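Local coordinates for periplasmic sugar-binding domain protein (Pseudomonas fluorescens Pf-5, PDB 3H75) that probably binds a carbohydrate in the periplasm as a two-domain solute-binding protein, at residues F8-N13 / L37-A42; R44-T49 / V69-V74; S23-A28 / G266-V271; Y65-N70 / F90-P95. All coordinates share one frame; numbering follows the deposited sequence.

Overall arrangement
Following the chain from the N terminus, contact 1 closes the first beta-alpha-beta unit by pairing 8-13 with 37-42. Helix 17-33, inside that loop, carries 23-28, so contact 1 and contact 3 cross, and Phe8 CD2 lies 3.5 Å from Met26 SE. Contact 2 follows in series, bringing the start of helix 46-58 against the loop after strand 65-69. Contact 4 opens on 65-70, sharing Val69 and Asn70 with contact 2, and closes at 90-95. Contacts 2 and 4 are both nested in the long loop that contact 3 closes at 266-271. Together the four tie the parallel sheet that holds strands 5-10, 36-41, 65-69 and 88-93 to helices 17-33, 46-58 and 265-277.

Contact 1: F8-N13 / L37-A42; sequences FLNPGN and LRILYA
Asn10 and Tyr41 are brought alongside each other by different first torsions: Asn10 CG lies opposite its own backbone N (chi1 -166°), whereas Tyr41 CG lies opposite its carbonyl carbon (chi1 -79°). The two side chains point the same way, with amide and ring planes 34° apart, and Asn10 CG comes 3.4 Å from Tyr41 CE1. An off-centre CH-pi contact adds to this, Asn10 CB standing 4.2 Å from the Tyr41 ring centroid. Gly12 O reaches the ring edge, 3.4 Å from Tyr41 CD1. In the Asx turn, Asn10 OD1 accepts from Gly12 N at 3.0 Å. With an alanine in place of Asn10, Gly12 N would probably lose this acceptor and the Tyr41 ring its flanking amide. On the other sheet face, Leu9 CD2 packs against Leu40 CD1 at 3.8 Å. Parallel pairing is evidenced by backbone bonds from Phe8 N to Arg38 O (2.8 Å) and from Leu40 N to Phe8 O (2.9 Å), continued by Asn10 and Ala42. Strand 36-41 is one of the sheet's two edge strands within this chain; Asn10 ND2 donates to Trp19 O of helix 17-33, Tyr41 OH is hydrogen-bonded with its Ser23 OG, and Leu9 and Leu40 face helix 46-58.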
loop_
_atom_site.group_PDB
_atom_site.type_symbol
_atom_site.label_atom_id
_atom_site.label_comp_id
_atom_site.label_asym_id
_atom_site.label_seq_id
_atom_site.Cartn_x
_atom_site.Cartn_y
_atom_site.Cartn_z
ATOM N N PHE A 8 -7.885 -2.131 14.941
ATOM C CA PHE A 8 -6.906 -2.302 13.877
ATOM C C PHE A 8 -5.531 -1.934 14.389
ATOM O O PHE A 8 -5.342 -0.857 14.957
ATOM C CB PHE A 8 -7.247 -1.430 12.657
ATOM C CG PHE A 8 -6.170 -1.419 11.594
ATOM C CD1 PHE A 8 -5.669 -2.612 11.081
ATOM C CD2 PHE A 8 -5.653 -0.221 11.112
ATOM C CE1 PHE A 8 -4.671 -2.613 10.103
ATOM C CE2 PHE A 8 -4.654 -0.212 10.131
ATOM C CZ PHE A 8 -4.165 -1.408 9.629
ATOM N N LEU A 9 -4.579 -2.839 14.197
ATOM C CA LEU A 9 -3.196 -2.607 14.608
ATOM C C LEU A 9 -2.448 -2.054 13.392
ATOM O O LEU A 9 -2.038 -2.803 12.497
ATOM C CB LEU A 9 -2.564 -3.915 15.100
ATOM C CG LEU A 9 -3.380 -4.622 16.191
ATOM C CD1 LEU A 9 -2.645 -5.876 16.649
ATOM C CD2 LEU A 9 -3.614 -3.675 17.376
ATOM N N ASN A 10 -2.312 -0.730 13.370
ATOM C CA ASN A 10 -1.645 0.008 12.299
ATOM C C ASN A 10 -0.128 -0.069 12.530
ATOM O O ASN A 10 0.361 0.308 13.592
ATOM C CB ASN A 10 -2.128 1.466 12.346
ATOM C CG ASN A 10 -1.771 2.241 11.104
ATOM O OD1 ASN A 10 -0.624 2.235 10.673
ATOM N ND2 ASN A 10 -2.760 2.922 10.519
ATOM N N PRO A 11 0.638 -0.552 11.535
ATOM C CA PRO A 11 2.094 -0.658 11.701
ATOM C C PRO A 11 2.905 0.630 11.578
ATOM O O PRO A 11 4.060 0.686 12.018
ATOM C CB PRO A 11 2.489 -1.672 10.627
ATOM C CG PRO A 11 1.510 -1.374 9.516
ATOM C CD PRO A 11 0.199 -1.117 10.242
ATOM N N GLY A 12 2.313 1.663 10.991
ATOM C CA GLY A 12 3.067 2.888 10.793
ATOM C C GLY A 12 3.133 3.868 11.944
ATOM O O GLY A 12 2.705 3.575 13.057
ATOM N N ASN A 13 3.705 5.034 11.665
ATOM C CA ASN A 13 3.788 6.096 12.657
ATOM C C ASN A 13 2.480 6.877 12.578
ATOM O O ASN A 13 1.831 6.918 11.526
ATOM C CB ASN A 13 4.964 7.032 12.366
ATOM C CG ASN A 13 6.308 6.362 12.571
ATOM O OD1 ASN A 13 6.495 5.590 13.515
ATOM N ND2 ASN A 13 7.260 6.664 11.694
ATOM N N LEU A 37 -14.719 1.587 15.924
ATOM C CA LEU A 37 -13.342 1.328 15.518
ATOM C C LEU A 37 -12.285 2.000 16.377
ATOM O O LEU A 37 -12.397 3.174 16.734
ATOM C CB LEU A 37 -13.139 1.774 14.068
ATOM C CG LEU A 37 -11.705 1.852 13.534
ATOM C CD1 LEU A 37 -11.129 0.450 13.337
ATOM C CD2 LEU A 37 -11.719 2.610 12.212
ATOM N N ARG A 38 -11.249 1.238 16.694
ATOM C CA ARG A 38 -10.128 1.742 17.465
ATOM C C ARG A 38 -8.866 1.377 16.690
ATOM O O ARG A 38 -8.682 0.230 16.287
ATOM C CB ARG A 38 -10.111 1.112 18.856
ATOM C CG ARG A 38 -11.300 1.521 19.713
ATOM C CD ARG A 38 -11.252 0.857 21.080
ATOM N NE ARG A 38 -9.893 0.838 21.607
ATOM C CZ ARG A 38 -9.112 1.908 21.711
ATOM N NH1 ARG A 38 -9.551 3.101 21.328
ATOM N NH2 ARG A 38 -7.882 1.784 22.183
ATOM N N ILE A 39 -8.010 2.366 16.466
ATOM C CA ILE A 39 -6.773 2.151 15.735
ATOM C C ILE A 39 -5.580 2.376 16.649
ATOM O O ILE A 39 -5.438 3.446 17.249
ATOM C CB ILE A 39 -6.665 3.107 14.522
ATOM C CG1 ILE A 39 -7.790 2.813 13.528
ATOM C CG2 ILE A 39 -5.304 2.946 13.851
ATOM C CD1 ILE A 39 -7.857 3.780 12.360
ATOM N N LEU A 40 -4.734 1.356 16.764
ATOM C CA LEU A 40 -3.539 1.432 17.595
ATOM C C LEU A 40 -2.307 1.471 16.697
ATOM O O LEU A 40 -2.070 0.545 15.923
ATOM C CB LEU A 40 -3.450 0.212 18.512
ATOM C CG LEU A 40 -4.653 -0.083 19.410
ATOM C CD1 LEU A 40 -4.368 -1.329 20.241
ATOM C CD2 LEU A 40 -4.927 1.108 20.313
ATOM N N TYR A 41 -1.528 2.544 16.797
ATOM C CA TYR A 41 -0.314 2.682 15.998
ATOM C C TYR A 41 0.888 2.005 16.650
ATOM O O TYR A 41 1.095 2.121 17.855
ATOM C CB TYR A 41 0.013 4.166 15.784
ATOM C CG TYR A 41 -0.820 4.834 14.714
ATOM C CD1 TYR A 41 -0.468 4.731 13.370
ATOM C CD2 TYR A 41 -1.960 5.570 15.044
ATOM C CE1 TYR A 41 -1.227 5.348 12.378
ATOM C CE2 TYR A 41 -2.727 6.190 14.062
ATOM C CZ TYR A 41 -2.350 6.075 12.730
ATOM O OH TYR A 41 -3.085 6.702 11.749
ATOM N N ALA A 42 1.692 1.317 15.845
ATOM C CA ALA A 42 2.885 0.660 16.365
ATOM C C ALA A 42 4.056 1.635 16.415
ATOM O O ALA A 42 5.054 1.375 17.076
ATOM C CB ALA A 42 3.254 -0.522 15.484
#

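Contact 2: R44-T49 / V69-V74; sequences RDPQNT and VNEQYV. With SO4 (sulfate ion), chain B.
Pro46 CB meets both Val74 CG2 and Glu71 OE1, in a small contact with no hydrogen bond between the two segments. Val74 CG2 stands 3.8 Å from Pro46 CB and equally 3.8 Å from Pro46 O, so one methyl touches both the ring carbon and the carbonyl oxygen. Glu71 comes across the proline at about a right angle: its chain is extended, and Glu71 OE1 ends 3.9 Å from Pro46 CB. Further along the helix, Thr49 CG2 touches Val74 CG1 more loosely, at 4.4 Å. The helix start is defined by Asp45 at the N-cap, where Asp45 OD1 accepts from Gln47 N at 3.0 Å, the donor lying above the carboxylate plane. Arg44, just before the cap and bent at chi2 (-61°), presents the edge of its guanidinium to a sulfate: Arg44 NH1 donates to sulfate O4 at 2.9 Å, nearly straight at 174°, and Arg44 NH2 donates to sulfate O2 at 2.9 Å. The sulfate, probably from the crystallisation liquor, also takes a bond from Trp19 NE1, and may mark part of the ligand pocket. Arg44 NH2 additionally forms a salt bridge with Glu16. Thus the first turn of helix 46-58 rests on the loop between strand 65-69 and helix 74-82, with Thr49 also touching Ile78 of the latter.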
loop_
_atom_site.group_PDB
_atom_site.type_symbol
_atom_site.label_atom_id
_atom_site.label_comp_id
_atom_site.label_asym_id
_atom_site.label_seq_id
_atom_site.Cartn_x
_atom_site.Cartn_y
_atom_site.Cartn_z
ATOM N N ARG A 44 5.998 2.271 14.040
ATOM C CA ARG A 44 7.035 1.551 13.316
ATOM C C ARG A 44 7.929 0.569 14.065
ATOM O O ARG A 44 9.082 0.355 13.688
ATOM C CB ARG A 44 7.886 2.549 12.525
ATOM C CG ARG A 44 7.200 3.059 11.243
ATOM C CD ARG A 44 6.924 1.896 10.301
ATOM N NE ARG A 44 6.285 2.288 9.043
ATOM C CZ ARG A 44 5.971 1.419 8.087
ATOM N NH1 ARG A 44 6.237 0.128 8.257
ATOM N NH2 ARG A 44 5.399 1.836 6.962
ATOM N N ASP A 45 7.400 -0.023 15.130
ATOM C CA ASP A 45 8.130 -1.045 15.875
ATOM C C ASP A 45 7.152 -2.211 15.940
ATOM O O ASP A 45 6.190 -2.181 16.709
ATOM C CB ASP A 45 8.472 -0.583 17.293
ATOM C CG ASP A 45 9.273 -1.624 18.061
ATOM O OD1 ASP A 45 9.258 -2.801 17.647
ATOM O OD2 ASP A 45 9.911 -1.275 19.078
ATOM N N PRO A 46 7.368 -3.250 15.116
ATOM C CA PRO A 46 6.474 -4.413 15.103
ATOM C C PRO A 46 6.242 -5.054 16.464
ATOM O O PRO A 46 5.193 -5.649 16.708
ATOM C CB PRO A 46 7.160 -5.358 14.125
ATOM C CG PRO A 46 7.782 -4.416 13.155
ATOM C CD PRO A 46 8.396 -3.376 14.071
ATOM N N GLN A 47 7.220 -4.943 17.354
ATOM C CA GLN A 47 7.057 -5.525 18.674
ATOM C C GLN A 47 5.905 -4.860 19.422
ATOM O O GLN A 47 5.289 -5.474 20.293
ATOM C CB GLN A 47 8.357 -5.415 19.469
ATOM C CG GLN A 47 9.451 -6.342 18.951
ATOM C CD GLN A 47 9.016 -7.801 18.936
ATOM O OE1 GLN A 47 8.577 -8.341 19.951
ATOM N NE2 GLN A 47 9.142 -8.445 17.781
ATOM N N ASN A 48 5.598 -3.609 19.082
ATOM C CA ASN A 48 4.489 -2.933 19.743
ATOM C C ASN A 48 3.163 -3.530 19.290
ATOM O O ASN A 48 2.210 -3.597 20.060
ATOM C CB ASN A 48 4.507 -1.432 19.456
ATOM C CG ASN A 48 5.669 -0.732 20.122
ATOM O OD1 ASN A 48 6.191 -1.196 21.140
ATOM N ND2 ASN A 48 6.072 0.404 19.563
ATOM N N THR A 49 3.101 -3.952 18.032
ATOM C CA THR A 49 1.888 -4.560 17.499
ATOM C C THR A 49 1.631 -5.868 18.242
ATOM O O THR A 49 0.504 -6.166 18.635
ATOM C CB THR A 49 2.036 -4.851 15.991
ATOM O OG1 THR A 49 2.215 -3.612 15.285
ATOM C CG2 THR A 49 0.797 -5.563 15.449
ATOM N N VAL A 69 -1.996 -6.213 9.885
ATOM C CA VAL A 69 -1.280 -6.366 8.629
ATOM C C VAL A 69 -0.422 -7.616 8.735
ATOM O O VAL A 69 0.152 -7.899 9.786
ATOM C CB VAL A 69 -0.381 -5.146 8.359
ATOM C CG1 VAL A 69 0.403 -5.353 7.079
ATOM C CG2 VAL A 69 -1.238 -3.884 8.263
ATOM N N ASN A 70 -0.332 -8.372 7.648
ATOM C CA ASN A 70 0.453 -9.593 7.676
ATOM C C ASN A 70 1.952 -9.328 7.583
ATOM O O ASN A 70 2.400 -8.401 6.897
ATOM C CB ASN A 70 0.017 -10.525 6.543
ATOM C CG ASN A 70 0.320 -11.979 6.839
ATOM O OD1 ASN A 70 0.803 -12.315 7.922
ATOM N ND2 ASN A 70 0.032 -12.853 5.883
ATOM N N GLU A 71 2.708 -10.149 8.305
ATOM C CA GLU A 71 4.165 -10.100 8.345
ATOM C C GLU A 71 4.597 -11.519 8.714
ATOM O O GLU A 71 3.815 -12.269 9.297
ATOM C CB GLU A 71 4.652 -9.102 9.397
ATOM C CG GLU A 71 6.167 -8.951 9.429
ATOM C CD GLU A 71 6.633 -7.906 10.422
ATOM O OE1 GLU A 71 5.776 -7.312 11.109
ATOM O OE2 GLU A 71 7.858 -7.681 10.513
ATOM N N GLN A 72 5.831 -11.888 8.386
ATOM C CA GLN A 72 6.314 -13.240 8.656
ATOM C C GLN A 72 6.759 -13.557 10.082
ATOM O O GLN A 72 7.018 -14.719 10.403
ATOM C CB GLN A 72 7.456 -13.583 7.695
ATOM C CG GLN A 72 8.566 -12.548 7.658
ATOM C CD GLN A 72 9.719 -12.959 6.763
ATOM O OE1 GLN A 72 10.586 -12.147 6.436
ATOM N NE2 GLN A 72 9.741 -14.227 6.368
ATOM N N TYR A 73 6.844 -12.549 10.944
ATOM C CA TYR A 73 7.289 -12.806 12.309
ATOM C C TYR A 73 6.270 -12.509 13.406
ATOM O O TYR A 73 6.078 -13.319 14.310
ATOM C CB TYR A 73 8.592 -12.043 12.576
ATOM C CG TYR A 73 9.748 -12.506 11.713
ATOM C CD1 TYR A 73 10.239 -13.809 11.812
ATOM C CD2 TYR A 73 10.338 -11.651 10.783
ATOM C CE1 TYR A 73 11.285 -14.251 11.003
ATOM C CE2 TYR A 73 11.386 -12.084 9.968
ATOM C CZ TYR A 73 11.853 -13.384 10.084
ATOM O OH TYR A 73 12.879 -13.822 9.276
ATOM N N VAL A 74 5.607 -11.362 13.327
ATOM C CA VAL A 74 4.626 -10.996 14.344
ATOM C C VAL A 74 3.239 -11.592 14.120
ATOM O O VAL A 74 2.594 -12.044 15.064
ATOM C CB VAL A 74 4.503 -9.463 14.458
ATOM C CG1 VAL A 74 3.404 -9.098 15.444
ATOM C CG2 VAL A 74 5.831 -8.877 14.909
HETATM S S SO4 B . 4.403 -1.665 5.623
HETATM O O1 SO4 B . 4.399 -2.293 4.285
HETATM O O2 SO4 B . 4.103 -0.233 5.479
HETATM O O3 SO4 B . 3.365 -2.316 6.436
HETATM O O4 SO4 B . 5.734 -1.844 6.242
#

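Contact 3: S23-A28 / G266-V271; sequences SQFMQA and GGWALV
Met26 and Phe25 of helix 17-33 pack on Gly266 and Gly267 of helix 265-277, two helices lining one face of the parallel sheet in this two-domain alpha/beta fold. The short helix axes run in the same general direction, inclined by 29° and approaching to 8.0 Å, a close spacing that the glycines permit. At the tight centre the selenomethionine Met26 lays CG 3.4 Å from Gly266 C, and a side-chain carbon on Gly266 would collide with that CG. The same test at Gly267 gives a clash with Phe25 CD2, which lies 3.7 Å from Gly267 CA. One turn further along helix 265-277, Leu270 crosses the Met26 side chain at about a right angle: Leu270 CD1 meets Met26 CE at 3.8 Å and also reaches Met26 O. The bend of Met26 at chi3 (74°) turns CE toward that leucine. By contrast, Gln24 and Gln27, partly exposed, lie on the part of helix 17-33 that makes no contact with 266-271, and Gln27 points away from it. The packed side is buried further by Phe319, which meets Phe25 edge-to-face, and by Phe335, stacked on Trp268. Phe25 and Trp268 themselves form a T-shaped pair, planes at 85°: the phenyl edge is directed at the six-membered ring of the indole, and Phe25 CZ comes to 3.6 Å from Trp268 CH2.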
loop_
_atom_site.group_PDB
_atom_site.type_symbol
_atom_site.label_atom_id
_atom_site.label_comp_id
_atom_site.label_asym_id
_atom_site.label_seq_id
_atom_site.Cartn_x
_atom_site.Cartn_y
_atom_site.Cartn_z
ATOM N N SER A 23 -5.818 5.087 7.820
ATOM C CA SER A 23 -6.654 5.226 9.009
ATOM C C SER A 23 -7.852 6.141 8.783
ATOM O O SER A 23 -8.975 5.810 9.165
ATOM C CB SER A 23 -5.830 5.773 10.179
ATOM O OG SER A 23 -4.884 4.823 10.624
ATOM N N GLN A 24 -7.613 7.292 8.161
ATOM C CA GLN A 24 -8.689 8.242 7.919
ATOM C C GLN A 24 -9.776 7.662 7.027
ATOM O O GLN A 24 -10.964 7.923 7.243
ATOM C CB GLN A 24 -8.140 9.533 7.305
ATOM C CG GLN A 24 -7.158 10.264 8.209
ATOM C CD GLN A 24 -7.746 10.587 9.570
ATOM O OE1 GLN A 24 -8.691 11.366 9.679
ATOM N NE2 GLN A 24 -7.189 9.984 10.619
ATOM N N PHE A 25 -9.383 6.873 6.030
ATOM C CA PHE A 25 -10.359 6.262 5.135
ATOM C C PHE A 25 -11.198 5.262 5.936
ATOM O O PHE A 25 -12.417 5.191 5.771
ATOM C CB PHE A 25 -9.655 5.551 3.971
ATOM C CG PHE A 25 -10.574 5.204 2.829
ATOM C CD1 PHE A 25 -11.076 6.202 2.000
ATOM C CD2 PHE A 25 -10.953 3.884 2.590
ATOM C CE1 PHE A 25 -11.947 5.892 0.944
ATOM C CE2 PHE A 25 -11.823 3.564 1.540
ATOM C CZ PHE A 25 -12.319 4.574 0.716
HETATM N N MSE A 26 -10.543 4.501 6.811
HETATM C CA MSE A 26 -11.246 3.530 7.641
HETATM C C MSE A 26 -12.222 4.221 8.584
HETATM O O MSE A 26 -13.343 3.752 8.774
HETATM C CB MSE A 26 -10.266 2.718 8.490
HETATM C CG MSE A 26 -9.427 1.717 7.730
HETATM SE SE MSE A 26 -8.258 0.738 8.940
HETATM C CE MSE A 26 -9.581 -0.402 9.769
ATOM N N GLN A 27 -11.791 5.327 9.181
ATOM C CA GLN A 27 -12.651 6.046 10.111
ATOM C C GLN A 27 -13.901 6.556 9.407
ATOM O O GLN A 27 -14.991 6.553 9.984
ATOM C CB GLN A 27 -11.880 7.190 10.771
ATOM C CG GLN A 27 -10.680 6.692 11.558
ATOM C CD GLN A 27 -10.011 7.774 12.371
ATOM O OE1 GLN A 27 -9.742 8.866 11.873
ATOM N NE2 GLN A 27 -9.723 7.470 13.632
ATOM N N ALA A 28 -13.750 6.979 8.156
ATOM C CA ALA A 28 -14.894 7.454 7.392
ATOM C C ALA A 28 -15.846 6.275 7.213
ATOM O O ALA A 28 -17.060 6.414 7.355
ATOM C CB ALA A 28 -14.442 7.983 6.037
ATOM N N GLY A 266 -8.304 -0.654 3.926
ATOM C CA GLY A 266 -8.891 -0.723 5.254
ATOM C C GLY A 266 -10.384 -0.439 5.254
ATOM O O GLY A 266 -11.147 -1.077 5.987
ATOM N N GLY A 267 -10.805 0.523 4.438
ATOM C CA GLY A 267 -12.217 0.868 4.363
ATOM C C GLY A 267 -13.040 -0.276 3.806
ATOM O O GLY A 267 -14.119 -0.596 4.317
ATOM N N TRP A 268 -12.537 -0.898 2.747
ATOM C CA TRP A 268 -13.234 -2.021 2.130
ATOM C C TRP A 268 -13.296 -3.166 3.134
ATOM O O TRP A 268 -14.281 -3.897 3.199
ATOM C CB TRP A 268 -12.492 -2.494 0.880
ATOM C CG TRP A 268 -12.157 -1.419 -0.111
ATOM C CD1 TRP A 268 -11.059 -1.386 -0.923
ATOM C CD2 TRP A 268 -12.922 -0.243 -0.425
ATOM N NE1 TRP A 268 -11.090 -0.268 -1.722
ATOM C CE2 TRP A 268 -12.221 0.451 -1.438
ATOM C CE3 TRP A 268 -14.129 0.291 0.049
ATOM C CZ2 TRP A 268 -12.684 1.655 -1.984
ATOM C CZ3 TRP A 268 -14.591 1.488 -0.496
ATOM C CH2 TRP A 268 -13.866 2.155 -1.501
ATOM N N ALA A 269 -12.227 -3.323 3.912
ATOM C CA ALA A 269 -12.171 -4.377 4.916
ATOM C C ALA A 269 -13.297 -4.198 5.930
ATOM O O ALA A 269 -13.914 -5.173 6.359
ATOM C CB ALA A 269 -10.814 -4.357 5.627
ATOM N N LEU A 270 -13.570 -2.955 6.314
ATOM C CA LEU A 270 -14.633 -2.709 7.285
ATOM C C LEU A 270 -16.006 -3.012 6.695
ATOM O O LEU A 270 -16.914 -3.431 7.416
ATOM C CB LEU A 270 -14.559 -1.274 7.821
ATOM C CG LEU A 270 -13.326 -1.040 8.709
ATOM C CD1 LEU A 270 -13.286 0.388 9.202
ATOM C CD2 LEU A 270 -13.350 -1.991 9.891
ATOM N N VAL A 271 -16.166 -2.811 5.389
ATOM C CA VAL A 271 -17.441 -3.130 4.752
ATOM C C VAL A 271 -17.623 -4.642 4.859
ATOM O O VAL A 271 -18.704 -5.129 5.197
ATOM C CB VAL A 271 -17.462 -2.745 3.256
ATOM C CG1 VAL A 271 -18.734 -3.280 2.600
ATOM C CG2 VAL A 271 -17.392 -1.235 3.103
#

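Contact 4: Y65-N70 / F90-P95; sequences YLMLVN and FIVNSP
Met67, Leu68 and Val69 pair with Phe90, Ile91 and Val92 as neighbouring parallel strands, the short axes 4.8 Å apart and inclined by 31°. The ladder alternates as parallel pairing requires: Phe90 N donates to Leu66 O, Leu68 N to Phe90 O (3.0 Å), Val92 N to Leu68 O (2.9 Å), and Asn70 N to Val92 O. Beyond Val92 the backbone turns through Asn93, whose phi is positive (76°), and a water joins the two ends, donating to Asn70 O and lying 2.6 Å from Ser94 OG. On one face of the sheet Leu68 and Ile91 lie side by side, pointing the same way, with Leu68 CG 3.5 Å from Ile91 CD1. On the same face Ile91 CG2 packs 3.4 Å from Asn70 CB. A glycine in place of Asn70 would remove that carbon and the amide beyond it, and is likely to open a gap beside the Ile91 CG2 methyl. The opposite face carries Met67, which crosses Val92 at about a right angle, Met67 CG to Val92 CG1 3.9 Å; helix 265-277 covers Met67 there. With helix 74-82 linking the strands, this is a beta-alpha-beta crossover of the Rossmann-like sheet of periplasmic binding proteins, where loops after the strands border the ligand cleft; Asn93, hydrogen-bonded to Tyr22 OH, probably lies near that cleft.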
loop_
_atom_site.group_PDB
_atom_site.type_symbol
_atom_site.label_atom_id
_atom_site.label_comp_id
_atom_site.label_asym_id
_atom_site.label_seq_id
_atom_site.Cartn_x
_atom_site.Cartn_y
_atom_site.Cartn_z
ATOM N N TYR A 65 -13.776 -7.940 16.326
ATOM C CA TYR A 65 -12.743 -8.220 15.333
ATOM C C TYR A 65 -11.418 -7.542 15.655
ATOM O O TYR A 65 -11.384 -6.436 16.207
ATOM C CB TYR A 65 -13.188 -7.724 13.952
ATOM C CG TYR A 65 -14.460 -8.346 13.436
ATOM C CD1 TYR A 65 -14.428 -9.514 12.677
ATOM C CD2 TYR A 65 -15.700 -7.775 13.723
ATOM C CE1 TYR A 65 -15.604 -10.104 12.215
ATOM C CE2 TYR A 65 -16.881 -8.358 13.268
ATOM C CZ TYR A 65 -16.823 -9.521 12.517
ATOM O OH TYR A 65 -17.990 -10.109 12.084
ATOM N N LEU A 66 -10.332 -8.213 15.282
ATOM C CA LEU A 66 -8.978 -7.703 15.450
ATOM C C LEU A 66 -8.404 -7.737 14.034
ATOM O O LEU A 66 -8.310 -8.803 13.422
ATOM C CB LEU A 66 -8.159 -8.619 16.369
ATOM C CG LEU A 66 -6.951 -8.099 17.165
ATOM C CD1 LEU A 66 -5.803 -9.094 17.034
ATOM C CD2 LEU A 66 -6.528 -6.712 16.703
HETATM N N MSE A 67 -8.056 -6.570 13.502
HETATM C CA MSE A 67 -7.494 -6.476 12.162
HETATM C C MSE A 67 -6.010 -6.154 12.254
HETATM O O MSE A 67 -5.600 -5.318 13.049
HETATM C CB MSE A 67 -8.205 -5.385 11.371
HETATM C CG MSE A 67 -7.877 -5.391 9.892
HETATM SE SE MSE A 67 -8.788 -3.928 9.010
HETATM C CE MSE A 67 -10.561 -4.165 9.670
ATOM N N LEU A 68 -5.200 -6.824 11.447
ATOM C CA LEU A 68 -3.765 -6.588 11.477
ATOM C C LEU A 68 -3.150 -6.828 10.112
ATOM O O LEU A 68 -3.705 -7.557 9.287
ATOM C CB LEU A 68 -3.090 -7.514 12.495
ATOM C CG LEU A 68 -3.296 -9.018 12.263
ATOM C CD1 LEU A 68 -2.047 -9.790 12.681
ATOM C CD2 LEU A 68 -4.521 -9.492 13.034
ATOM N N VAL A 69 -1.996 -6.213 9.885
ATOM C CA VAL A 69 -1.280 -6.366 8.629
ATOM C C VAL A 69 -0.422 -7.616 8.735
ATOM O O VAL A 69 0.152 -7.899 9.786
ATOM C CB VAL A 69 -0.381 -5.146 8.359
ATOM C CG1 VAL A 69 0.403 -5.353 7.079
ATOM C CG2 VAL A 69 -1.238 -3.884 8.263
ATOM N N ASN A 70 -0.332 -8.372 7.648
ATOM C CA ASN A 70 0.453 -9.593 7.676
ATOM C C ASN A 70 1.952 -9.328 7.583
ATOM O O ASN A 70 2.400 -8.401 6.897
ATOM C CB ASN A 70 0.017 -10.525 6.543
ATOM C CG ASN A 70 0.320 -11.979 6.839
ATOM O OD1 ASN A 70 0.803 -12.315 7.922
ATOM N ND2 ASN A 70 0.032 -12.853 5.883
ATOM N N PHE A 90 -8.788 -10.665 11.172
ATOM C CA PHE A 90 -8.807 -10.303 9.766
ATOM C C PHE A 90 -7.407 -9.820 9.410
ATOM O O PHE A 90 -6.924 -8.825 9.953
ATOM C CB PHE A 90 -9.832 -9.206 9.498
ATOM C CG PHE A 90 -10.293 -9.159 8.073
ATOM C CD1 PHE A 90 -10.930 -10.257 7.508
ATOM C CD2 PHE A 90 -10.071 -8.032 7.290
ATOM C CE1 PHE A 90 -11.342 -10.241 6.175
ATOM C CE2 PHE A 90 -10.476 -8.002 5.959
ATOM C CZ PHE A 90 -11.114 -9.113 5.398
ATOM N N ILE A 91 -6.760 -10.550 8.505
ATOM C CA ILE A 91 -5.399 -10.259 8.055
ATOM C C ILE A 91 -5.443 -9.474 6.749
ATOM O O ILE A 91 -6.061 -9.910 5.779
ATOM C CB ILE A 91 -4.625 -11.572 7.813
ATOM C CG1 ILE A 91 -4.701 -12.458 9.057
ATOM C CG2 ILE A 91 -3.184 -11.269 7.436
ATOM C CD1 ILE A 91 -4.132 -11.826 10.301
ATOM N N VAL A 92 -4.773 -8.326 6.709
ATOM C CA VAL A 92 -4.816 -7.517 5.502
ATOM C C VAL A 92 -3.496 -7.181 4.838
ATOM O O VAL A 92 -2.415 -7.382 5.402
ATOM C CB VAL A 92 -5.559 -6.186 5.760
ATOM C CG1 VAL A 92 -6.981 -6.467 6.206
ATOM C CG2 VAL A 92 -4.815 -5.365 6.812
ATOM N N ASN A 93 -3.631 -6.675 3.610
ATOM C CA ASN A 93 -2.537 -6.223 2.748
ATOM C C ASN A 93 -1.689 -7.282 2.040
ATOM O O ASN A 93 -1.275 -7.074 0.903
ATOM C CB ASN A 93 -1.651 -5.245 3.521
ATOM C CG ASN A 93 -2.352 -3.918 3.788
ATOM O OD1 ASN A 93 -3.558 -3.780 3.560
ATOM N ND2 ASN A 93 -1.602 -2.939 4.277
ATOM N N SER A 94 -1.421 -8.407 2.694
ATOM C CA SER A 94 -0.648 -9.470 2.060
ATOM C C SER A 94 -1.246 -10.822 2.431
ATOM O O SER A 94 -1.824 -10.975 3.502
ATOM C CB SER A 94 0.837 -9.407 2.463
ATOM O OG SER A 94 1.046 -9.873 3.771
ATOM N N PRO A 95 -1.093 -11.820 1.545
ATOM C CA PRO A 95 -1.586 -13.196 1.672
ATOM C C PRO A 95 -1.126 -13.996 2.884
ATOM O O PRO A 95 -0.016 -13.820 3.384
ATOM C CB PRO A 95 -1.119 -13.850 0.372
ATOM C CG PRO A 95 -1.006 -12.708 -0.580
ATOM C CD PRO A 95 -0.378 -11.646 0.269
HETATM O O HOH W 1 0.905 -7.444 4.736
#